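Local coordinates for galacto-N-biose/lacto-N-biose I transporter substrate-binding protein (Bifidobacterium longum, PDB 2Z8F) that binds galacto-N-biose and lacto-N-biose sugars, here lacto-N-tetraose, as the solute-binding protein of an ABC transporter, at residues Asn17-His22 / Ala74-Gln79; Asn34-Lys39 / Leu308-Thr313; Gly92-Val97 / Ala291-Lys296; Thr98-Gln103 / His300-Met305. All blocks are in the same frame, centred on the assembly; numbering follows the deposited sequence.

Interaction 1. Residues Asn17-His22 / Ala74-Gln79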
loop_
_atom_site.group_PDB
_atom_site.type_symbol
_atom_site.label_atom_id
_atom_site.label_comp_id
_atom_site.label_asym_id
_atom_site.label_seq_id
_atom_site.Cartn_x
_atom_site.Cartn_y
_atom_site.Cartn_z
ATOM N N ASN A 17 16.569 19.376 17.046
ATOM C CA ASN A 17 16.301 19.361 15.616
ATOM C C ASN A 17 16.121 17.938 15.146
ATOM O O ASN A 17 17.018 17.127 15.345
ATOM C CB ASN A 17 17.457 19.990 14.865
ATOM C CG ASN A 17 17.523 21.496 15.054
ATOM O OD1 ASN A 17 16.755 22.236 14.443
ATOM N ND2 ASN A 17 18.477 21.955 15.857
ATOM N N ILE A 18 14.976 17.689 14.509
ATOM C CA ILE A 18 14.533 16.374 14.033
ATOM C C ILE A 18 14.438 16.419 12.511
ATOM O O ILE A 18 14.003 17.419 11.943
ATOM C CB ILE A 18 13.096 16.073 14.609
ATOM C CG1 ILE A 18 13.133 16.023 16.137
ATOM C CG2 ILE A 18 12.452 14.783 13.996
ATOM C CD1 ILE A 18 14.146 15.051 16.698
ATOM N N THR A 19 14.851 15.345 11.845
ATOM C CA THR A 19 14.619 15.218 10.416
ATOM C C THR A 19 13.648 14.087 10.155
ATOM O O THR A 19 13.680 13.078 10.874
ATOM C CB THR A 19 15.901 14.953 9.640
ATOM O OG1 THR A 19 16.685 13.943 10.302
ATOM C CG2 THR A 19 16.706 16.239 9.558
ATOM N N TYR A 20 12.776 14.295 9.169
ATOM C CA TYR A 20 11.747 13.311 8.738
ATOM C C TYR A 20 11.797 13.189 7.212
ATOM O O TYR A 20 11.541 14.176 6.498
ATOM C CB TYR A 20 10.367 13.793 9.216
ATOM C CG TYR A 20 9.135 13.072 8.676
ATOM C CD1 TYR A 20 9.163 11.721 8.315
ATOM C CD2 TYR A 20 7.916 13.745 8.581
ATOM C CE1 TYR A 20 8.006 11.074 7.855
ATOM C CE2 TYR A 20 6.770 13.118 8.113
ATOM C CZ TYR A 20 6.816 11.794 7.738
ATOM O OH TYR A 20 5.633 11.252 7.270
ATOM N N MET A 21 12.155 11.997 6.718
ATOM C CA MET A 21 12.128 11.695 5.288
ATOM C C MET A 21 10.882 10.861 5.000
ATOM O O MET A 21 10.623 9.845 5.667
ATOM C CB MET A 21 13.365 10.922 4.835
ATOM C CG MET A 21 13.398 10.732 3.323
ATOM S SD MET A 21 14.754 9.687 2.711
ATOM C CE MET A 21 15.146 8.674 4.101
ATOM N N HIS A 22 10.102 11.308 4.034
ATOM C CA HIS A 22 8.860 10.623 3.707
ATOM C C HIS A 22 8.790 10.362 2.195
ATOM O O HIS A 22 9.584 10.936 1.398
ATOM C CB HIS A 22 7.670 11.484 4.129
ATOM C CG HIS A 22 7.537 12.744 3.325
ATOM N ND1 HIS A 22 6.897 12.787 2.108
ATOM C CD2 HIS A 22 8.015 13.995 3.545
ATOM C CE1 HIS A 22 6.967 14.016 1.615
ATOM N NE2 HIS A 22 7.645 14.769 2.469
ATOM N N ALA A 74 21.661 9.480 8.291
ATOM C CA ALA A 74 20.255 9.090 8.267
ATOM C C ALA A 74 19.365 10.112 8.977
ATOM O O ALA A 74 19.829 10.802 9.886
ATOM C CB ALA A 74 20.092 7.728 8.913
ATOM N N PRO A 75 18.080 10.199 8.578
ATOM C CA PRO A 75 17.175 11.067 9.323
ATOM C C PRO A 75 16.759 10.434 10.648
ATOM O O PRO A 75 16.985 9.240 10.859
ATOM C CB PRO A 75 15.960 11.164 8.404
ATOM C CG PRO A 75 15.933 9.824 7.682
ATOM C CD PRO A 75 17.399 9.530 7.443
ATOM N N ASP A 76 16.144 11.210 11.530
ATOM C CA ASP A 76 15.584 10.640 12.772
ATOM C C ASP A 76 14.386 9.740 12.505
ATOM O O ASP A 76 14.259 8.675 13.134
ATOM C CB ASP A 76 15.172 11.772 13.719
ATOM C CG ASP A 76 16.348 12.623 14.106
ATOM O OD1 ASP A 76 17.110 12.198 14.999
ATOM O OD2 ASP A 76 16.527 13.702 13.475
ATOM N N LEU A 77 13.544 10.175 11.566
ATOM C CA LEU A 77 12.273 9.545 11.246
ATOM C C LEU A 77 12.230 9.251 9.765
ATOM O O LEU A 77 12.635 10.091 8.945
ATOM C CB LEU A 77 11.118 10.500 11.570
ATOM C CG LEU A 77 10.807 10.771 13.043
ATOM C CD1 LEU A 77 9.847 11.932 13.204
ATOM C CD2 LEU A 77 10.214 9.482 13.687
ATOM N N ALA A 78 11.710 8.085 9.403
ATOM C CA ALA A 78 11.576 7.737 7.988
ATOM C C ALA A 78 10.347 6.890 7.733
ATOM O O ALA A 78 10.055 5.957 8.504
ATOM C CB ALA A 78 12.825 6.984 7.509
ATOM N N GLN A 79 9.646 7.172 6.641
ATOM C CA GLN A 79 8.508 6.332 6.258
ATOM C C GLN A 79 9.009 4.914 5.959
ATOM O O GLN A 79 9.964 4.745 5.207
ATOM C CB GLN A 79 7.806 6.901 5.022
ATOM C CG GLN A 79 6.612 6.058 4.584
ATOM C CD GLN A 79 5.842 6.687 3.459
ATOM O OE1 GLN A 79 5.964 7.894 3.198
ATOM N NE2 GLN A 79 5.029 5.883 2.780
HETATM O O HOH W 1 18.208 14.697 16.291
HETATM O O HOH W 2 18.489 14.907 12.490
HETATM O O HOH W 3 5.328 9.049 5.708
#

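Interaction 2. Residues Asn34-Lys39 / Leu308-Thr313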
loop_
_atom_site.group_PDB
_atom_site.type_symbol
_atom_site.label_atom_id
_atom_site.label_comp_id
_atom_site.label_asym_id
_atom_site.label_seq_id
_atom_site.Cartn_x
_atom_site.Cartn_y
_atom_site.Cartn_z
ATOM N N ASN A 34 5.288 19.797 3.873
ATOM C CA ASN A 34 5.972 20.930 4.465
ATOM C C ASN A 34 5.063 21.973 5.096
ATOM O O ASN A 34 5.461 22.646 6.054
ATOM C CB ASN A 34 6.876 21.580 3.439
ATOM C CG ASN A 34 8.082 20.695 3.095
ATOM O OD1 ASN A 34 8.461 20.598 1.944
ATOM N ND2 ASN A 34 8.683 20.056 4.109
ATOM N N ASP A 35 3.853 22.088 4.562
ATOM C CA ASP A 35 2.858 23.005 5.108
ATOM C C ASP A 35 2.246 22.417 6.388
ATOM O O ASP A 35 1.903 23.159 7.305
ATOM C CB ASP A 35 1.818 23.370 4.062
ATOM C CG ASP A 35 2.395 24.286 2.976
ATOM O OD1 ASP A 35 3.173 25.188 3.327
ATOM O OD2 ASP A 35 2.102 24.079 1.796
ATOM N N ILE A 36 2.155 21.092 6.476
ATOM C CA ILE A 36 1.707 20.469 7.724
ATOM C C ILE A 36 2.771 20.699 8.827
ATOM O O ILE A 36 2.481 21.219 9.936
ATOM C CB ILE A 36 1.446 18.938 7.529
ATOM C CG1 ILE A 36 0.428 18.679 6.404
ATOM C CG2 ILE A 36 0.974 18.297 8.865
ATOM C CD1 ILE A 36 0.407 17.195 5.902
ATOM N N VAL A 37 4.016 20.342 8.511
ATOM C CA VAL A 37 5.134 20.454 9.432
ATOM C C VAL A 37 5.353 21.924 9.840
ATOM O O VAL A 37 5.683 22.196 10.982
ATOM C CB VAL A 37 6.416 19.798 8.853
ATOM C CG1 VAL A 37 7.609 19.991 9.760
ATOM C CG2 VAL A 37 6.159 18.283 8.682
ATOM N N ALA A 38 5.117 22.870 8.926
ATOM C CA ALA A 38 5.250 24.290 9.294
ATOM C C ALA A 38 4.356 24.708 10.464
ATOM O O ALA A 38 4.731 25.569 11.266
ATOM C CB ALA A 38 5.000 25.194 8.095
ATOM N N LYS A 39 3.175 24.108 10.547
ATOM C CA LYS A 39 2.271 24.357 11.679
ATOM C C LYS A 39 2.913 23.890 12.989
ATOM O O LYS A 39 2.878 24.608 14.006
ATOM C CB LYS A 39 0.949 23.624 11.458
ATOM C CG LYS A 39 0.144 24.126 10.273
ATOM C CD LYS A 39 -1.198 23.351 10.139
ATOM C CE LYS A 39 -2.129 23.587 11.326
ATOM N NZ LYS A 39 -3.415 22.790 11.217
ATOM N N LEU A 308 5.851 12.897 15.822
ATOM C CA LEU A 308 5.214 11.908 14.960
ATOM C C LEU A 308 3.756 11.662 15.341
ATOM O O LEU A 308 2.895 11.547 14.470
ATOM C CB LEU A 308 5.966 10.577 14.994
ATOM C CG LEU A 308 5.433 9.532 14.001
ATOM C CD1 LEU A 308 5.344 10.089 12.534
ATOM C CD2 LEU A 308 6.380 8.349 14.087
ATOM N N ASP A 309 3.492 11.555 16.652
ATOM C CA ASP A 309 2.138 11.397 17.110
ATOM C C ASP A 309 1.263 12.560 16.656
ATOM O O ASP A 309 0.133 12.359 16.230
ATOM C CB ASP A 309 2.080 11.237 18.626
ATOM C CG ASP A 309 0.681 11.301 19.147
ATOM O OD1 ASP A 309 -0.048 10.275 19.006
ATOM O OD2 ASP A 309 0.283 12.368 19.675
ATOM N N TRP A 310 1.785 13.785 16.753
ATOM C CA TRP A 310 1.029 14.925 16.258
ATOM C C TRP A 310 0.809 14.782 14.738
ATOM O O TRP A 310 -0.324 14.896 14.247
ATOM C CB TRP A 310 1.747 16.257 16.588
ATOM C CG TRP A 310 1.015 17.470 16.057
ATOM C CD1 TRP A 310 0.004 18.182 16.671
ATOM C CD2 TRP A 310 1.227 18.102 14.786
ATOM N NE1 TRP A 310 -0.420 19.214 15.850
ATOM C CE2 TRP A 310 0.322 19.186 14.695
ATOM C CE3 TRP A 310 2.102 17.855 13.714
ATOM C CZ2 TRP A 310 0.267 20.030 13.565
ATOM C CZ3 TRP A 310 2.038 18.674 12.606
ATOM C CH2 TRP A 310 1.136 19.755 12.544
ATOM N N PHE A 311 1.886 14.523 13.996
ATOM C CA PHE A 311 1.787 14.484 12.538
ATOM C C PHE A 311 0.786 13.425 12.092
ATOM O O PHE A 311 -0.068 13.683 11.244
ATOM C CB PHE A 311 3.167 14.248 11.897
ATOM C CG PHE A 311 3.154 14.352 10.400
ATOM C CD1 PHE A 311 3.376 15.579 9.775
ATOM C CD2 PHE A 311 2.931 13.227 9.616
ATOM C CE1 PHE A 311 3.362 15.671 8.390
ATOM C CE2 PHE A 311 2.897 13.290 8.250
ATOM C CZ PHE A 311 3.137 14.525 7.610
ATOM N N ASN A 312 0.873 12.242 12.689
ATOM C CA ASN A 312 0.030 11.117 12.280
ATOM C C ASN A 312 -1.411 11.224 12.758
ATOM O O ASN A 312 -2.243 10.362 12.434
ATOM C CB ASN A 312 0.637 9.793 12.752
ATOM C CG ASN A 312 1.796 9.348 11.898
ATOM O OD1 ASN A 312 2.230 10.063 10.977
ATOM N ND2 ASN A 312 2.296 8.141 12.173
ATOM N N THR A 313 -1.712 12.268 13.535
ATOM C CA THR A 313 -3.095 12.563 13.916
ATOM C C THR A 313 -3.675 13.822 13.244
ATOM O O THR A 313 -4.764 14.278 13.607
ATOM C CB THR A 313 -3.306 12.596 15.490
ATOM O OG1 THR A 313 -2.422 13.547 16.088
ATOM C CG2 THR A 313 -3.038 11.225 16.103
#

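Interaction 3. Residues Gly92-Val97 / Ala291-Lys296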
loop_
_atom_site.group_PDB
_atom_site.type_symbol
_atom_site.label_atom_id
_atom_site.label_comp_id
_atom_site.label_asym_id
_atom_site.label_seq_id
_atom_site.Cartn_x
_atom_site.Cartn_y
_atom_site.Cartn_z
ATOM N N GLY A 92 19.122 -4.056 11.184
ATOM C CA GLY A 92 19.610 -3.263 12.328
ATOM C C GLY A 92 19.487 -1.756 12.145
ATOM O O GLY A 92 20.263 -0.983 12.728
ATOM N N LEU A 93 18.505 -1.324 11.355
ATOM C CA LEU A 93 18.361 0.097 11.025
ATOM C C LEU A 93 17.426 0.894 11.955
ATOM O O LEU A 93 17.344 2.125 11.846
ATOM C CB LEU A 93 17.901 0.270 9.572
ATOM C CG LEU A 93 18.691 -0.487 8.495
ATOM C CD1 LEU A 93 18.039 -0.200 7.151
ATOM C CD2 LEU A 93 20.177 -0.071 8.500
ATOM N N LEU A 94 16.729 0.198 12.848
ATOM C CA LEU A 94 15.721 0.837 13.696
ATOM C C LEU A 94 16.159 1.011 15.141
ATOM O O LEU A 94 17.084 0.340 15.605
ATOM C CB LEU A 94 14.420 0.020 13.667
ATOM C CG LEU A 94 13.897 -0.319 12.265
ATOM C CD1 LEU A 94 12.561 -1.013 12.332
ATOM C CD2 LEU A 94 13.781 0.943 11.401
ATOM N N GLN A 95 15.458 1.903 15.841
ATOM C CA GLN A 95 15.637 2.123 17.273
ATOM C C GLN A 95 14.380 1.731 18.049
ATOM O O GLN A 95 13.280 2.162 17.714
ATOM C CB GLN A 95 15.938 3.602 17.534
ATOM C CG GLN A 95 16.289 3.837 18.978
ATOM C CD GLN A 95 16.770 5.246 19.293
ATOM O OE1 GLN A 95 16.627 5.689 20.421
ATOM N NE2 GLN A 95 17.353 5.938 18.316
ATOM N N ASP A 96 14.552 0.897 19.077
ATOM C CA ASP A 96 13.474 0.510 19.979
ATOM C C ASP A 96 12.948 1.754 20.696
ATOM O O ASP A 96 13.696 2.409 21.426
ATOM C CB ASP A 96 14.045 -0.496 20.995
ATOM C CG ASP A 96 13.053 -0.903 22.068
ATOM O OD1 ASP A 96 11.954 -0.333 22.127
ATOM O OD2 ASP A 96 13.409 -1.791 22.894
ATOM N N VAL A 97 11.691 2.098 20.443
ATOM C CA VAL A 97 11.046 3.273 21.060
ATOM C C VAL A 97 9.796 2.855 21.829
ATOM O O VAL A 97 8.822 3.617 21.958
ATOM C CB VAL A 97 10.708 4.379 20.025
ATOM C CG1 VAL A 97 11.979 5.099 19.566
ATOM C CG2 VAL A 97 9.946 3.821 18.824
ATOM N N ALA A 291 4.257 2.815 8.231
ATOM C CA ALA A 291 4.554 3.451 9.506
ATOM C C ALA A 291 5.554 4.542 9.214
ATOM O O ALA A 291 5.989 4.693 8.061
ATOM C CB ALA A 291 5.171 2.443 10.444
ATOM N N VAL A 292 5.867 5.317 10.241
ATOM C CA VAL A 292 7.091 6.118 10.265
ATOM C C VAL A 292 7.904 5.572 11.439
ATOM O O VAL A 292 7.388 5.416 12.569
ATOM C CB VAL A 292 6.809 7.633 10.379
ATOM C CG1 VAL A 292 8.127 8.409 10.445
ATOM C CG2 VAL A 292 5.987 8.098 9.211
ATOM N N ALA A 293 9.137 5.185 11.155
ATOM C CA ALA A 293 9.995 4.555 12.159
ATOM C C ALA A 293 11.086 5.496 12.626
ATOM O O ALA A 293 11.501 6.406 11.892
ATOM C CB ALA A 293 10.631 3.273 11.591
ATOM N N VAL A 294 11.551 5.267 13.854
ATOM C CA VAL A 294 12.696 5.991 14.401
ATOM C C VAL A 294 13.936 5.167 14.079
ATOM O O VAL A 294 13.962 3.956 14.345
ATOM C CB VAL A 294 12.571 6.211 15.935
ATOM C CG1 VAL A 294 13.784 6.996 16.455
ATOM C CG2 VAL A 294 11.265 6.967 16.254
ATOM N N LEU A 295 14.941 5.803 13.480
ATOM C CA LEU A 295 16.116 5.074 12.992
ATOM C C LEU A 295 17.182 4.909 14.078
ATOM O O LEU A 295 17.175 5.627 15.076
ATOM C CB LEU A 295 16.681 5.745 11.731
ATOM C CG LEU A 295 15.719 5.763 10.535
ATOM C CD1 LEU A 295 16.434 6.172 9.256
ATOM C CD2 LEU A 295 15.024 4.384 10.358
ATOM N N LYS A 296 18.082 3.952 13.850
ATOM C CA LYS A 296 19.042 3.451 14.841
ATOM C C LYS A 296 19.732 4.481 15.738
ATOM O O LYS A 296 19.681 4.365 16.969
ATOM C CB LYS A 296 20.088 2.587 14.133
ATOM C CG LYS A 296 21.097 1.916 15.044
ATOM C CD LYS A 296 22.220 1.315 14.213
ATOM C CE LYS A 296 23.444 1.052 15.061
ATOM N NZ LYS A 296 23.221 -0.057 16.041
HETATM O O HOH W 4 21.018 -2.017 15.472
#

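Interaction 4. Residues Thr98-Gln103 / His300-Met305. With ZN (zinc ion), chain E.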
loop_
_atom_site.group_PDB
_atom_site.type_symbol
_atom_site.label_atom_id
_atom_site.label_comp_id
_atom_site.label_asym_id
_atom_site.label_seq_id
_atom_site.Cartn_x
_atom_site.Cartn_y
_atom_site.Cartn_z
ATOM N N THR A 98 9.800 1.617 22.324
ATOM C CA THR A 98 8.650 1.084 23.041
ATOM C C THR A 98 8.108 2.009 24.136
ATOM O O THR A 98 6.889 2.212 24.237
ATOM C CB THR A 98 8.988 -0.300 23.643
ATOM O OG1 THR A 98 9.415 -1.166 22.584
ATOM C CG2 THR A 98 7.768 -0.922 24.310
ATOM N N GLN A 99 9.012 2.558 24.944
ATOM C CA GLN A 99 8.604 3.384 26.081
ATOM C C GLN A 99 7.920 4.687 25.636
ATOM O O GLN A 99 7.197 5.322 26.425
ATOM C CB GLN A 99 9.786 3.685 26.995
ATOM C CG GLN A 99 10.883 4.567 26.404
ATOM C CD GLN A 99 11.746 5.204 27.498
ATOM O OE1 GLN A 99 11.252 5.553 28.579
ATOM N NE2 GLN A 99 13.034 5.363 27.214
ATOM N N TYR A 100 8.155 5.081 24.381
ATOM C CA TYR A 100 7.480 6.259 23.821
ATOM C C TYR A 100 6.208 5.891 23.080
ATOM O O TYR A 100 5.173 6.497 23.307
ATOM C CB TYR A 100 8.427 7.067 22.923
ATOM C CG TYR A 100 9.748 7.357 23.592
ATOM C CD1 TYR A 100 9.808 8.158 24.733
ATOM C CD2 TYR A 100 10.940 6.824 23.095
ATOM C CE1 TYR A 100 11.002 8.408 25.379
ATOM C CE2 TYR A 100 12.150 7.069 23.729
ATOM C CZ TYR A 100 12.169 7.894 24.863
ATOM O OH TYR A 100 13.357 8.149 25.480
ATOM N N ALA A 101 6.280 4.879 22.205
ATOM C CA ALA A 101 5.090 4.373 21.512
ATOM C C ALA A 101 3.911 4.105 22.458
ATOM O O ALA A 101 2.784 4.443 22.136
ATOM C CB ALA A 101 5.420 3.102 20.701
ATOM N N GLU A 102 4.191 3.505 23.617
ATOM C CA GLU A 102 3.163 3.151 24.615
ATOM C C GLU A 102 2.300 4.346 25.006
ATOM O O GLU A 102 1.103 4.198 25.262
ATOM C CB GLU A 102 3.805 2.610 25.902
ATOM C CG GLU A 102 4.327 1.184 25.857
ATOM C CD GLU A 102 5.085 0.799 27.149
ATOM O OE1 GLU A 102 5.566 1.704 27.889
ATOM O OE2 GLU A 102 5.218 -0.416 27.418
ATOM N N GLN A 103 2.916 5.523 25.046
ATOM C CA GLN A 103 2.209 6.729 25.452
ATOM C C GLN A 103 1.203 7.196 24.406
ATOM O O GLN A 103 0.228 7.855 24.761
ATOM C CB GLN A 103 3.192 7.862 25.825
ATOM C CG GLN A 103 4.076 7.541 27.031
ATOM C CD GLN A 103 3.280 6.978 28.191
ATOM O OE1 GLN A 103 2.257 7.551 28.608
ATOM N NE2 GLN A 103 3.735 5.853 28.714
ATOM N N HIS A 300 17.306 11.713 19.509
ATOM C CA HIS A 300 16.122 12.290 20.121
ATOM C C HIS A 300 14.869 11.499 19.848
ATOM O O HIS A 300 13.912 12.034 19.296
ATOM C CB HIS A 300 15.971 13.764 19.717
ATOM C CG HIS A 300 17.093 14.623 20.218
ATOM N ND1 HIS A 300 17.201 15.008 21.538
ATOM C CD2 HIS A 300 18.182 15.124 19.587
ATOM C CE1 HIS A 300 18.305 15.720 21.694
ATOM N NE2 HIS A 300 18.912 15.815 20.520
ATOM N N PRO A 301 14.854 10.210 20.260
ATOM C CA PRO A 301 13.660 9.396 20.030
ATOM C C PRO A 301 12.398 9.930 20.698
ATOM O O PRO A 301 11.323 9.805 20.125
ATOM C CB PRO A 301 14.022 8.040 20.646
ATOM C CG PRO A 301 15.133 8.323 21.604
ATOM C CD PRO A 301 15.899 9.470 20.990
ATOM N N LYS A 302 12.501 10.511 21.895
ATOM C CA LYS A 302 11.293 11.016 22.551
ATOM C C LYS A 302 10.620 12.128 21.766
ATOM O O LYS A 302 9.410 12.125 21.568
ATOM C CB LYS A 302 11.584 11.523 23.965
ATOM C CG LYS A 302 10.314 11.898 24.688
ATOM C CD LYS A 302 10.475 12.174 26.160
ATOM C CE LYS A 302 9.097 12.435 26.755
ATOM N NZ LYS A 302 9.085 12.594 28.258
ATOM N N GLU A 303 11.411 13.106 21.344
ATOM C CA GLU A 303 10.844 14.223 20.613
ATOM C C GLU A 303 10.471 13.857 19.170
ATOM O O GLU A 303 9.499 14.366 18.630
ATOM C CB GLU A 303 11.788 15.434 20.663
ATOM C CG GLU A 303 12.037 15.961 22.072
ATOM C CD GLU A 303 13.104 15.173 22.802
ATOM O OE1 GLU A 303 14.131 14.799 22.166
ATOM O OE2 GLU A 303 12.935 14.910 24.032
ATOM N N ALA A 304 11.234 12.967 18.542
ATOM C CA ALA A 304 10.810 12.411 17.283
ATOM C C ALA A 304 9.406 11.812 17.375
ATOM O O ALA A 304 8.558 12.051 16.514
ATOM C CB ALA A 304 11.818 11.367 16.787
ATOM N N MET A 305 9.159 11.037 18.432
ATOM C CA MET A 305 7.865 10.388 18.603
ATOM C C MET A 305 6.753 11.362 19.010
ATOM O O MET A 305 5.598 11.225 18.594
ATOM C CB MET A 305 8.001 9.250 19.616
ATOM C CG MET A 305 8.859 8.093 19.063
ATOM S SD MET A 305 7.911 7.075 17.916
ATOM C CE MET A 305 6.916 6.055 19.044
HETATM ZN ZN ZN E . 15.840 14.609 22.988
#

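Interaction 1. Residues Asn17-His22 / Ala74-Gln79
T19 and D76 lock together by a reciprocal exchange between backbone and side chain. The carboxylate of D76 turns back to T19, and OD2 takes the N-H of T19 on its anti lone pair, T19 N to D76 OD2 2.9 Å. In return the hydroxyl of T19 accepts from the backbone of D76, D76 N to T19 OG1 3.0 Å. With chi1 at 45°, OG1 of T19 lies between its own backbone N and carbonyl carbon, which carries it over CA of P75. S298 holds the other carboxylate oxygen, OD1, and one water ties that oxygen to N17 O. Past this exchange the two segments run as neighbouring parallel strands, bonded L77 N to T19 O, M21 N to L77 O and Q79 N to M21 O, within the mixed sheet of one lobe of this periplasmic-binding-protein fold. Y20 and L77 share one face of that sheet. The Y20 ring, its CG anti to the backbone N (chi1 169°), brings CD1 to 4.0 Å from L77 CB and has L77 O at its edge, in plane. CG2 of I18 reaches CD1 of L77 at 3.9 Å, and F307 of helix 301-311 packs on both Y20 and L77. On the face of M21 and A78, the M21 chain bends at its end and lays CE against P75 CG, 3.8 Å away, beside helix 61-71. Near the binding cleft Q79 extends its chain; its OE1 accepts from R23 N and shares a water with Y20 OH, which also bonds Q127 NE2, while Q79 NE2 bonds S290 OG and O4 of a bound galactose.

Interaction 2. Residues Asn34-Lys39 / Leu308-Thr313
W310 presents the edge of its six-membered ring to helix 33-43: I36 O lies near the ring plane, 3.3 Å from W310 CH2. The methyl CG2 of I36 comes up to the same end of the indole, 3.9 Å from W310 CZ3, and K39 CB approaches CH2 obliquely. The ring of F311 meets I36 and V37 through its CE1 corner. I36 CG2 reaches F311 CE1 at 3.6 Å, with the two side chains crossing at about a right angle, and V37 CG2 comes to the same atom at 3.8 Å; both methyls arrive obliquely. N312 OD1 lies in plane at the edge of the F311 ring. CG of F311 stands anti to the backbone N (chi1 -174°), and this swings the ring across to the other helix although its CB does not point there. I36 CG2 touches both aromatic groups, in the angle they make. No hydrogen bond crosses the contact, so apolar packing joins the helices, with the I36 carbonyl at the indole edge as its polar element. F311 also meets Y20 of strand 16-22 edge to face, and W40 packs against W310. I36 touches D317 and F311 touches L318 of helix 315-320, while V37 rests on V49 and A51 of strand 47-53, the edge strand of the lobe's sheet.

Interaction 3. Residues Gly92-Val97 / Ala291-Lys296
L93 O is approached by several groups of 291-296. The N-H of K296 donates to it, K296 N to L93 O 2.8 Å, from well above the carbonyl plane and at a bent N-H...O angle of 143°. L295 CA adds a C-H...O contact at 3.4 Å from L93 O, and L295 CD2 lies 3.6 Å from the same oxygen. Two residues on, the direction reverses: Q95 N donates to V294 O at 2.9 Å, and the two bonds frame a single beta bridge between L94 and L295. The amide of Q95 extends this backbone link. CG is anti to the backbone N (chi1 -173°) and the chain beyond it is extended, which places NE2 alongside the strand's exit; Q95 NE2 donates to L295 O at 3.3 Å and also to S298 O, its stronger partner. Apolar groups fill the sides. L94 CD2 meets L295 CD2 at 3.8 Å and also touches A293 CB, and L94 packs on L85, V88 and F89 of helix 85-90, whereas V97 CG1 packs on V294 CB at 3.8 Å, beside M305 of helix 301-311. The aliphatic part of K296 runs past the G92 carbonyl, with K296 CD 3.4 Å from G92 O. G92 ends helix 85-90 in a Schellman motif, and V97 is the N-cap of helix 98-104. The chemistry is therefore mostly main-chain: the bonds at L93, Q95 and the L295 carbonyl fix the connection between these two helices against the end of strand 290-294, while apolar side chains pack alongside and NZ of exposed K296 reaches G92 O through a water.

Interaction 4. Residues Thr98-Gln103 / His300-Met305
Helices 98-103 and 301-305 run nearly side by side in the same direction, their axes 9.6 Å apart at closest and inclined by 27°. The ring of Y100 bridges the gap by lying flat on the first turn of the second helix, with K302 CA 3.8 Å above the ring plane and over its centre. CE1 of Y100 meets K302 CB at 3.5 Å, and on the other flank Y100 CE2 meets P301 CB at 3.7 Å. The opposite face carries CG of Q99, so the ring is sandwiched between its own helix and the neighbouring one. The K302 side chain leaves fully extended, at about a right angle to Y100. Deeper in, M305 folds back through bends at chi2 and chi3 and lays CE against A101, 3.4 Å from A101 N. Both helices pack by these apolar groups on the sheet of the lobe, A101 over A122 and M305 over L125 of strand 121-126. H300 is the N-cap residue of helix 301-311, and the same first turn supplies a zinc site: H300 ND1 binds the zinc ion at 2.0 Å and E303 OE1 binds it at 1.9 Å, with D12 as the third protein ligand.

Interactions 1 and 3 meet within one mixed sheet: strands 77-81 and 290-294 are neighbours, and L295 N probably donates to D76 O, and A293 N to A78 O. Both combine main-chain hydrogen bonds with side-chain to main-chain ones. Interactions 2 and 4 share helix 301-311 and have no hydrogen bonds across them, relying on aromatic and aliphatic packing. That helix lies against the sheet, where L77 touches A304 and L308, and V294 touches M305. Interaction 2 is largely buried, while the other three are partly buried, with exposed residues such as N17, K296 and K302. Sugar binding enters through Q79 in interaction 1, whereas the zinc ion lies beside interaction 4.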